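Local coordinates for protein proteinase K (Serratia sp., PDB 2B6N) that is a proteinase K-like serine endopeptidase of the peptidase S8 (subtilase) family that probably hydrolyses peptide bonds through a Ser-His-Asp charge relay, in a calcium-binding domain, at residues 36-41 against 129-134; 125-130 against 151-156; 183-188 against 259-264; 198-203 against 267-272. All blocks are in the same frame, centred on the assembly; numbering follows the deposited sequence.

Contact 1: residues 36-41 against 129-134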
# COMPACT_ATOMS: atom_id res chain seq x y z
N PHE A 36 -3.15 6.29 5.89
CA PHE A 36 -2.47 5.89 7.13
C PHE A 36 -1.46 4.77 6.82
O PHE A 36 -1.81 3.71 6.31
CB PHE A 36 -3.52 5.45 8.15
CG PHE A 36 -4.39 6.58 8.63
CD1 PHE A 36 -5.60 6.87 7.99
CD2 PHE A 36 -3.98 7.36 9.70
CE1 PHE A 36 -6.41 7.94 8.43
CE2 PHE A 36 -4.78 8.43 10.16
CZ PHE A 36 -5.99 8.73 9.52
N VAL A 37 -0.19 5.02 7.13
CA VAL A 37 0.86 4.08 6.78
C VAL A 37 1.28 3.36 8.06
O VAL A 37 1.97 3.93 8.90
CB VAL A 37 2.05 4.80 6.12
CG1 VAL A 37 3.15 3.78 5.75
CG2 VAL A 37 1.57 5.56 4.88
N ILE A 38 0.81 2.12 8.21
CA ILE A 38 1.07 1.33 9.43
C ILE A 38 2.33 0.51 9.16
O ILE A 38 2.29 -0.45 8.41
CB ILE A 38 -0.14 0.41 9.77
CG1 ILE A 38 -1.43 1.24 9.88
CG2 ILE A 38 0.17 -0.41 11.07
CD1 ILE A 38 -2.75 0.42 9.98
N ASP A 39 3.46 0.92 9.75
CA ASP A 39 4.75 0.46 9.25
C ASP A 39 5.85 0.89 10.22
O ASP A 39 5.61 1.02 11.44
CB ASP A 39 4.97 1.08 7.84
CG ASP A 39 5.79 0.20 6.92
OD1 ASP A 39 7.00 -0.02 7.22
OD2 ASP A 39 5.24 -0.25 5.88
N THR A 40 7.05 1.11 9.70
CA THR A 40 8.22 1.45 10.53
C THR A 40 8.29 2.93 10.89
O THR A 40 9.25 3.37 11.51
CB THR A 40 9.55 1.06 9.84
OG1 THR A 40 9.71 1.83 8.63
CG2 THR A 40 9.62 -0.43 9.54
N GLY A 41 7.27 3.70 10.50
CA GLY A 41 7.25 5.15 10.66
C GLY A 41 7.46 5.80 9.30
O GLY A 41 7.61 5.10 8.31
N MET A 129 -1.06 -1.65 5.14
CA MET A 129 -0.28 -2.53 6.00
C MET A 129 0.68 -3.39 5.19
O MET A 129 0.33 -4.50 4.78
CB MET A 129 -1.22 -3.43 6.82
CG MET A 129 -2.14 -2.65 7.76
SD MET A 129 -3.10 -3.77 8.81
CE MET A 129 -1.84 -4.40 9.91
N SER A 130 1.88 -2.86 4.95
CA SER A 130 2.97 -3.62 4.32
C SER A 130 3.76 -4.42 5.37
O SER A 130 4.92 -4.13 5.66
CB SER A 130 3.90 -2.67 3.54
OG SER A 130 3.23 -2.18 2.38
N LEU A 131 3.10 -5.44 5.92
CA LEU A 131 3.62 -6.24 7.01
C LEU A 131 2.70 -7.43 7.15
O LEU A 131 1.54 -7.41 6.69
CB LEU A 131 3.65 -5.43 8.33
CG LEU A 131 2.31 -4.96 8.91
CD1 LEU A 131 1.62 -6.05 9.75
CD2 LEU A 131 2.56 -3.71 9.74
N GLY A 132 3.20 -8.49 7.77
CA GLY A 132 2.40 -9.70 7.94
C GLY A 132 3.13 -10.68 8.83
O GLY A 132 4.32 -10.49 9.17
N GLY A 133 2.41 -11.71 9.24
CA GLY A 133 2.98 -12.71 10.13
C GLY A 133 2.08 -13.93 10.09
O GLY A 133 1.23 -14.05 9.21
N GLY A 134 2.28 -14.84 11.04
CA GLY A 134 1.43 -16.03 11.13
C GLY A 134 -0.05 -15.69 11.30
O GLY A 134 -0.39 -14.64 11.83
O HOH W 1 2.52 -0.08 5.60

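Contact 2: residues 125-130 against 151-156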
# COMPACT_ATOMS: atom_id res chain seq x y z
N ALA A 125 -10.59 7.92 4.01
CA ALA A 125 -9.36 7.38 4.59
C ALA A 125 -9.02 6.02 4.01
O ALA A 125 -9.89 5.21 3.76
CB ALA A 125 -9.50 7.25 6.13
N VAL A 126 -7.72 5.78 3.81
CA VAL A 126 -7.21 4.47 3.44
C VAL A 126 -6.07 4.15 4.40
O VAL A 126 -5.35 5.05 4.84
CB VAL A 126 -6.74 4.41 1.95
CG1 VAL A 126 -5.56 5.34 1.69
CG2 VAL A 126 -6.35 2.99 1.55
N ALA A 127 -5.90 2.87 4.73
CA ALA A 127 -4.78 2.45 5.58
C ALA A 127 -4.01 1.39 4.82
O ALA A 127 -4.61 0.52 4.19
CB ALA A 127 -5.26 1.91 6.92
N ASN A 128 -2.68 1.47 4.88
CA ASN A 128 -1.82 0.47 4.25
C ASN A 128 -1.05 -0.32 5.29
O ASN A 128 -0.46 0.27 6.19
CB ASN A 128 -0.81 1.17 3.33
CG ASN A 128 0.07 0.18 2.58
OD1 ASN A 128 1.19 -0.17 3.01
ND2 ASN A 128 -0.46 -0.32 1.47
N MET A 129 -1.06 -1.65 5.14
CA MET A 129 -0.28 -2.53 6.00
C MET A 129 0.68 -3.39 5.19
O MET A 129 0.33 -4.50 4.78
CB MET A 129 -1.22 -3.43 6.82
CG MET A 129 -2.14 -2.65 7.76
SD MET A 129 -3.10 -3.77 8.81
CE MET A 129 -1.84 -4.40 9.91
N SER A 130 1.88 -2.86 4.95
CA SER A 130 2.97 -3.62 4.32
C SER A 130 3.76 -4.42 5.37
O SER A 130 4.92 -4.13 5.66
CB SER A 130 3.90 -2.67 3.54
OG SER A 130 3.23 -2.18 2.38
N ILE A 151 -12.96 2.58 7.00
CA ILE A 151 -11.61 2.83 6.46
C ILE A 151 -11.21 1.66 5.58
O ILE A 151 -11.21 0.52 6.02
CB ILE A 151 -10.54 3.05 7.58
CG1 ILE A 151 -10.89 4.28 8.44
CG2 ILE A 151 -9.14 3.20 7.00
CD1 ILE A 151 -11.40 3.93 9.84
N THR A 152 -10.88 1.96 4.33
CA THR A 152 -10.40 0.95 3.41
C THR A 152 -9.01 0.50 3.86
O THR A 152 -8.12 1.34 3.97
CB THR A 152 -10.34 1.52 1.96
OG1 THR A 152 -11.67 1.91 1.55
CG2 THR A 152 -9.76 0.52 0.96
N PHE A 153 -8.84 -0.80 4.11
CA PHE A 153 -7.52 -1.38 4.42
C PHE A 153 -6.93 -2.16 3.26
O PHE A 153 -7.60 -3.02 2.66
CB PHE A 153 -7.60 -2.29 5.65
CG PHE A 153 -7.36 -1.59 6.93
CD1 PHE A 153 -8.26 -0.64 7.39
CD2 PHE A 153 -6.23 -1.86 7.67
CE1 PHE A 153 -8.04 0.02 8.57
CE2 PHE A 153 -6.00 -1.20 8.87
CZ PHE A 153 -6.90 -0.26 9.32
N VAL A 154 -5.66 -1.89 2.98
CA VAL A 154 -4.93 -2.51 1.88
C VAL A 154 -3.67 -3.11 2.50
O VAL A 154 -2.97 -2.43 3.24
CB VAL A 154 -4.54 -1.46 0.80
CG1 VAL A 154 -3.81 -2.16 -0.37
CG2 VAL A 154 -5.78 -0.71 0.28
N VAL A 155 -3.40 -4.38 2.21
CA VAL A 155 -2.34 -5.14 2.89
C VAL A 155 -1.52 -5.99 1.92
O VAL A 155 -2.02 -6.42 0.88
CB VAL A 155 -2.88 -6.04 4.07
CG1 VAL A 155 -3.87 -5.26 4.94
CG2 VAL A 155 -3.55 -7.34 3.56
N ALA A 156 -0.26 -6.22 2.28
CA ALA A 156 0.64 -7.05 1.47
C ALA A 156 0.25 -8.52 1.61
O ALA A 156 -0.11 -8.97 2.73
CB ALA A 156 2.09 -6.83 1.88
O HOH W 2 -12.27 4.38 2.70

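Contact 3: residues 183-188 against 259-264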
# COMPACT_ATOMS: atom_id res chain seq x y z
N SER A 183 8.14 -6.14 -13.96
CA SER A 183 7.96 -5.25 -15.11
C SER A 183 7.61 -5.95 -16.42
O SER A 183 7.28 -5.27 -17.39
CB SER A 183 9.19 -4.34 -15.30
OG SER A 183 10.37 -5.10 -15.57
N ASN A 184 7.65 -7.29 -16.45
CA ASN A 184 7.15 -8.00 -17.64
C ASN A 184 5.79 -8.67 -17.39
O ASN A 184 5.35 -9.50 -18.19
CB ASN A 184 8.18 -8.99 -18.23
CG ASN A 184 8.39 -10.23 -17.38
OD1 ASN A 184 7.73 -10.44 -16.36
ND2 ASN A 184 9.33 -11.08 -17.80
N ASP A 185 5.16 -8.29 -16.28
CA ASP A 185 3.81 -8.76 -15.88
C ASP A 185 3.80 -10.19 -15.33
O ASP A 185 2.73 -10.80 -15.25
CB ASP A 185 2.75 -8.59 -17.01
CG ASP A 185 2.31 -7.14 -17.20
OD1 ASP A 185 2.58 -6.31 -16.30
OD2 ASP A 185 1.67 -6.84 -18.24
N SER A 186 4.95 -10.72 -14.94
CA SER A 186 5.00 -12.01 -14.23
C SER A 186 4.65 -11.78 -12.76
O SER A 186 4.98 -10.74 -12.21
CB SER A 186 6.41 -12.60 -14.28
OG SER A 186 6.82 -12.86 -15.62
N ARG A 187 4.00 -12.75 -12.13
CA ARG A 187 4.00 -12.81 -10.66
C ARG A 187 5.46 -12.80 -10.18
O ARG A 187 6.30 -13.57 -10.68
CB ARG A 187 3.28 -14.08 -10.17
CG ARG A 187 3.28 -14.23 -8.66
CD ARG A 187 2.74 -15.59 -8.20
NE ARG A 187 3.64 -16.68 -8.60
CZ ARG A 187 4.58 -17.21 -7.83
NH1 ARG A 187 4.76 -16.78 -6.59
NH2 ARG A 187 5.33 -18.21 -8.30
N SER A 188 5.79 -11.90 -9.26
CA SER A 188 7.13 -11.91 -8.66
C SER A 188 7.39 -13.26 -8.02
O SER A 188 6.48 -13.85 -7.43
CB SER A 188 7.25 -10.80 -7.59
OG SER A 188 6.94 -9.52 -8.14
N ALA A 259 -7.53 -7.00 -16.79
CA ALA A 259 -7.71 -8.45 -16.69
C ALA A 259 -6.65 -9.23 -17.46
O ALA A 259 -6.16 -8.78 -18.50
CB ALA A 259 -9.12 -8.84 -17.17
N ASP A 260 -6.29 -10.39 -16.92
CA ASP A 260 -5.65 -11.47 -17.69
C ASP A 260 -4.24 -11.17 -18.21
O ASP A 260 -3.83 -11.68 -19.26
CB ASP A 260 -6.59 -11.87 -18.84
CG ASP A 260 -7.98 -12.26 -18.36
OD1 ASP A 260 -8.20 -12.50 -17.14
OD2 ASP A 260 -8.87 -12.33 -19.23
N LYS A 261 -3.50 -10.33 -17.46
CA LYS A 261 -2.14 -9.94 -17.80
C LYS A 261 -1.07 -10.66 -17.01
O LYS A 261 0.08 -10.77 -17.46
CB LYS A 261 -1.95 -8.42 -17.59
CG LYS A 261 -2.69 -7.57 -18.58
CD LYS A 261 -2.18 -7.87 -19.98
CE LYS A 261 -2.75 -6.94 -21.01
NZ LYS A 261 -2.10 -7.18 -22.33
N VAL A 262 -1.42 -11.13 -15.81
CA VAL A 262 -0.39 -11.63 -14.90
C VAL A 262 -0.09 -13.09 -15.24
O VAL A 262 -0.98 -13.95 -15.23
CB VAL A 262 -0.77 -11.49 -13.39
CG1 VAL A 262 0.40 -11.96 -12.50
CG2 VAL A 262 -1.12 -10.05 -13.03
N THR A 263 1.17 -13.35 -15.58
CA THR A 263 1.60 -14.71 -15.87
C THR A 263 2.07 -15.42 -14.60
O THR A 263 2.52 -14.77 -13.64
CB THR A 263 2.67 -14.76 -17.00
OG1 THR A 263 3.84 -14.05 -16.60
CG2 THR A 263 2.10 -14.13 -18.29
N ASP A 264 1.92 -16.74 -14.57
CA ASP A 264 2.20 -17.54 -13.37
C ASP A 264 1.45 -17.01 -12.15
O ASP A 264 1.96 -17.02 -11.03
CB ASP A 264 3.72 -17.63 -13.11
CG ASP A 264 4.08 -18.62 -12.01
OD1 ASP A 264 3.49 -19.75 -12.01
OD2 ASP A 264 4.95 -18.28 -11.17
O HOH W 3 4.97 -12.27 -18.44
O HOH W 4 6.62 -16.14 -11.52

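Contact 4: residues 198-203 against 267-272. With SO4 (sulfate ion), chain E.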
# COMPACT_ATOMS: atom_id res chain seq x y z
N ASP A 198 -6.80 -10.15 -3.64
CA ASP A 198 -7.81 -9.38 -4.35
C ASP A 198 -7.31 -8.83 -5.69
O ASP A 198 -8.10 -8.67 -6.63
CB ASP A 198 -8.32 -8.24 -3.45
CG ASP A 198 -9.05 -8.77 -2.24
OD1 ASP A 198 -10.17 -9.32 -2.44
OD2 ASP A 198 -8.51 -8.72 -1.13
N ILE A 199 -6.01 -8.56 -5.77
CA ILE A 199 -5.46 -7.84 -6.93
C ILE A 199 -3.92 -8.00 -6.91
O ILE A 199 -3.34 -8.34 -5.88
CB ILE A 199 -5.87 -6.33 -6.87
CG1 ILE A 199 -5.72 -5.62 -8.23
CG2 ILE A 199 -5.11 -5.59 -5.73
CD1 ILE A 199 -6.56 -4.36 -8.33
N TYR A 200 -3.31 -7.78 -8.07
CA TYR A 200 -1.86 -7.76 -8.21
C TYR A 200 -1.43 -6.31 -8.54
O TYR A 200 -2.19 -5.55 -9.17
CB TYR A 200 -1.44 -8.67 -9.36
CG TYR A 200 -1.14 -10.11 -8.98
CD1 TYR A 200 -2.04 -11.13 -9.29
CD2 TYR A 200 0.04 -10.44 -8.33
CE1 TYR A 200 -1.78 -12.47 -8.94
CE2 TYR A 200 0.33 -11.77 -7.98
CZ TYR A 200 -0.58 -12.77 -8.30
OH TYR A 200 -0.26 -14.07 -7.96
N ALA A 201 -0.22 -5.96 -8.13
CA ALA A 201 0.34 -4.63 -8.39
C ALA A 201 1.87 -4.75 -8.48
O ALA A 201 2.44 -5.71 -7.95
CB ALA A 201 -0.07 -3.64 -7.27
N PRO A 202 2.53 -3.80 -9.18
CA PRO A 202 4.01 -3.80 -9.25
C PRO A 202 4.67 -3.87 -7.89
O PRO A 202 4.39 -3.04 -7.00
CB PRO A 202 4.32 -2.45 -9.90
CG PRO A 202 3.17 -2.26 -10.85
CD PRO A 202 1.97 -2.69 -9.97
N GLY A 203 5.55 -4.85 -7.72
CA GLY A 203 6.25 -5.01 -6.44
C GLY A 203 7.72 -5.35 -6.53
O GLY A 203 8.43 -5.22 -5.55
N THR A 267 -3.24 -20.84 -9.32
CA THR A 267 -4.63 -21.25 -9.14
C THR A 267 -5.29 -20.48 -7.98
O THR A 267 -4.71 -20.35 -6.91
CB THR A 267 -4.66 -22.77 -8.86
OG1 THR A 267 -4.13 -23.47 -10.00
CG2 THR A 267 -6.05 -23.27 -8.59
N GLY A 268 -6.50 -19.97 -8.22
CA GLY A 268 -7.25 -19.26 -7.19
C GLY A 268 -6.97 -17.78 -7.10
O GLY A 268 -7.78 -17.03 -6.54
N SER A 269 -5.83 -17.34 -7.66
CA SER A 269 -5.52 -15.89 -7.70
C SER A 269 -6.43 -15.18 -8.70
O SER A 269 -6.65 -15.68 -9.82
CB SER A 269 -4.07 -15.63 -8.08
OG SER A 269 -3.19 -16.31 -7.21
N PRO A 270 -6.94 -14.00 -8.31
CA PRO A 270 -7.68 -13.16 -9.26
C PRO A 270 -6.70 -12.63 -10.29
O PRO A 270 -5.67 -12.06 -9.91
CB PRO A 270 -8.21 -12.02 -8.38
CG PRO A 270 -7.17 -11.92 -7.25
CD PRO A 270 -6.83 -13.37 -6.97
N ASN A 271 -6.98 -12.82 -11.58
CA ASN A 271 -6.05 -12.27 -12.58
C ASN A 271 -6.43 -10.83 -12.91
O ASN A 271 -7.02 -10.51 -13.95
CB ASN A 271 -5.89 -13.17 -13.81
CG ASN A 271 -4.51 -13.00 -14.45
OD1 ASN A 271 -4.12 -11.88 -14.78
ND2 ASN A 271 -3.78 -14.10 -14.62
N LYS A 272 -6.12 -9.96 -11.95
CA LYS A 272 -6.47 -8.56 -12.01
C LYS A 272 -5.22 -7.76 -11.70
O LYS A 272 -4.60 -7.97 -10.65
CB LYS A 272 -7.57 -8.21 -11.01
CG LYS A 272 -8.93 -8.90 -11.29
CD LYS A 272 -10.02 -8.33 -10.40
CE LYS A 272 -11.38 -9.03 -10.61
NZ LYS A 272 -11.48 -10.29 -9.78
S SO4 E . -0.64 -23.30 -10.68
O1 SO4 E . -0.75 -22.35 -11.78
O2 SO4 E . 0.76 -23.66 -10.47
O3 SO4 E . -1.37 -24.52 -11.01
O4 SO4 E . -1.20 -22.76 -9.43
O HOH W 5 -10.37 -9.99 -7.09

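Contact 1: residues 36-41 against 129-134
Ile38 and Met129 meet because each sends its chain off opposite its own carbonyl carbon, Ile38 CG1 at chi1 -55° and Met129 CG at -62°. From there the methyl Ile38 CD1 settles 3.8 Å from Met129 CG, touching the methionine in the middle of its chain, which bends at chi3 beyond that atom. The second branch, Ile38 CG2, faces the Leu131 methyl CD2 at 4.3 Å, and that same Leu131 CD2 rests 3.5 Å from Ile38 O, so the leucine methyl lies against carbonyl oxygen and side chain alike. Beyond this point the backbones splay: the CA atoms are 5.3 Å apart at Ile38 and Met129 but 6.6 Å at Asp39 and Ser130. A water bridges the two segments here, accepting from Ser130 N at 2.9 Å and donating to Ile38 O at 2.8 Å and to Asp39 OD2, although further acceptors nearby compete for its protons. Asp39 OD2 also packs against Ser130 CB. Asp39 OD1 receives Thr40 N at 2.7 Å on its anti lone pair and is bonded to His72 ND1; with the water at OD2, bonds on both oxygens would limit the carboxylate's rotation. Ser130 OG is within bonding reach of both Ser224 O and Asn128 OD1. With Asp39, His72 and Ser224 the predicted charge relay, this is the C-terminal end of the parallel strands, where subtilases place the catalytic aspartate.

Contact 2: residues 125-130 against 151-156
Ala125 begins the pairing with its CB against Ile151 CG1, and with a weak bond from Thr152 N to Ala125 O that a water supplements by linking Ala125 O to Thr152 OG1. Val126 lies on the face it shares with Thr152, Asn128 and Val154, where its CG2 meets Val154 CG2 at 4.0 Å. Ala127 is bonded through both its N-H and its C=O: the N-H goes to Thr152 O at 2.8 Å, and the carbonyl accepts Val154 N at 2.9 Å. Its CB sits squarely over the centre of the Phe153 ring, a CH-pi contact of 3.6 Å to the centroid, 10° off the ring normal. Asn128 points to the Val126 side, its CA-H directed at Val154 O. Met129 N continues the ladder to Val154 O at 2.8 Å, and Met129 O accepts Ala156 N. Its sulfur SD lies in the plane of the Phe153 ring, 5.0 Å from the centroid, a Met-aromatic contact at the edge; Met129 CB packs on Val155 CG1 at 3.7 Å. Ser130 ends the run, its CA against Ala156 CB. These are neighbouring parallel strands of a beta-alpha-beta unit, joined through helix 137-148, whose C-terminal ends lead into loops that line the S1 pocket in subtilases.

Contact 3: residues 183-188 against 259-264
Arg187 and Asp264 face each other with guanidinium and carboxylate planes 65° apart, so the grip is side-on but not coplanar. NH2 of Arg187 reaches Asp264 OD2 at 2.9 Å on the syn side, 30° out of the carboxylate plane, and Arg187 NE, 3.3 Å from the same OD2, comes from well above that plane; both nitrogens approach from one face. Arg187 NE also donates, within the guanidinium plane, to Asp264 O at 3.0 Å. The arginine gets there extended as far as CG and CD, then bent at chi3 (67°), which turns its NE edge to the aspartate. A water joins Arg187 O to Asp264 OD2, adding a further partner to that oxygen, while Arg187 NH1 goes to Ser191 O. Behind the salt bridge the backbones are pinned by Arg187 N to Thr263 O, 2.9 Å and almost perfectly straight, and by Thr263 N to Asp185 O at 3.0 Å. Ser186, between them, is held by an Asx turn, Asn184 OD1 accepting Ser186 N, with Ser186 OG as a second donor to the same oxygen. Asp185 crosses Lys261 at a slant, with OD2 4.0 Å from Lys261 CB; its OD1 makes a salt bridge to Arg12 instead. The two loops lie beside the edge strand 199-202, whose Tyr200 touches both Arg187 and Val262, with Arg12 of helix 8-13 at the far end.

Contact 4: residues 198-203 against 267-272
Tyr200 and Lys272 make the direct hydrogen bond of this contact: Tyr200 N donates to Lys272 O at 2.9 Å. A second polar link is indirect, through a water that donates to Asp198 O at 2.7 Å and accepts from Lys272 NZ, the lysine chain extended to CE and turned only at its last torsion. Both hydroxyl groups, Tyr200 OH and Ser269 OG, bond to Ala265 O, which ties ring and loop to one acceptor. At the outer end, Thr267 N donates a straight bond of 2.8 Å to O4 of a sulfate, probably from the crystallisation liquor. Apolar and edge contacts follow. Pro270 presses its ring atom CG against Asp198 O at 3.4 Å, and Ile199 CG1 lies 3.6 Å from Lys272 O. The Tyr200 ring, with CG turned opposite the carbonyl carbon (chi1 -90°), offers an edge to the loop: CD1 is 3.8 Å from Pro270 O and CE1 is 4.0 Å from Ser269 CB. Strand 199-202 is the outermost of the parallel sheet within this chain: strand 176-181 pairs along one edge, helix 223-240 packs on Ile199 and Ala201, and the loop leading into strand 272-273 borders the other edge.

In the fold
From the N terminus, contact 1 closes first, bringing 36-41 back against 129-134 after the helices 72-81 and 107-120. Contact 2 opens where contact 1 ends, sharing Met129 and Ser130, and closes the short loop through helix 137-148; together they place three adjacent strands, 34-39, 125-129 and 152-156, in the central sheet. Contacts 3 and 4 follow in series with these and cross each other, their segments alternating as 183-188, 198-203, 259-264 and 267-272. They touch, through Val262 O to Asn271 ND2 for example; contact 3 ties two loops together and contact 4 ties the loop before strand 272-273 to edge strand 199-202. The centres of contacts 2 and 4 are about 16 Å apart.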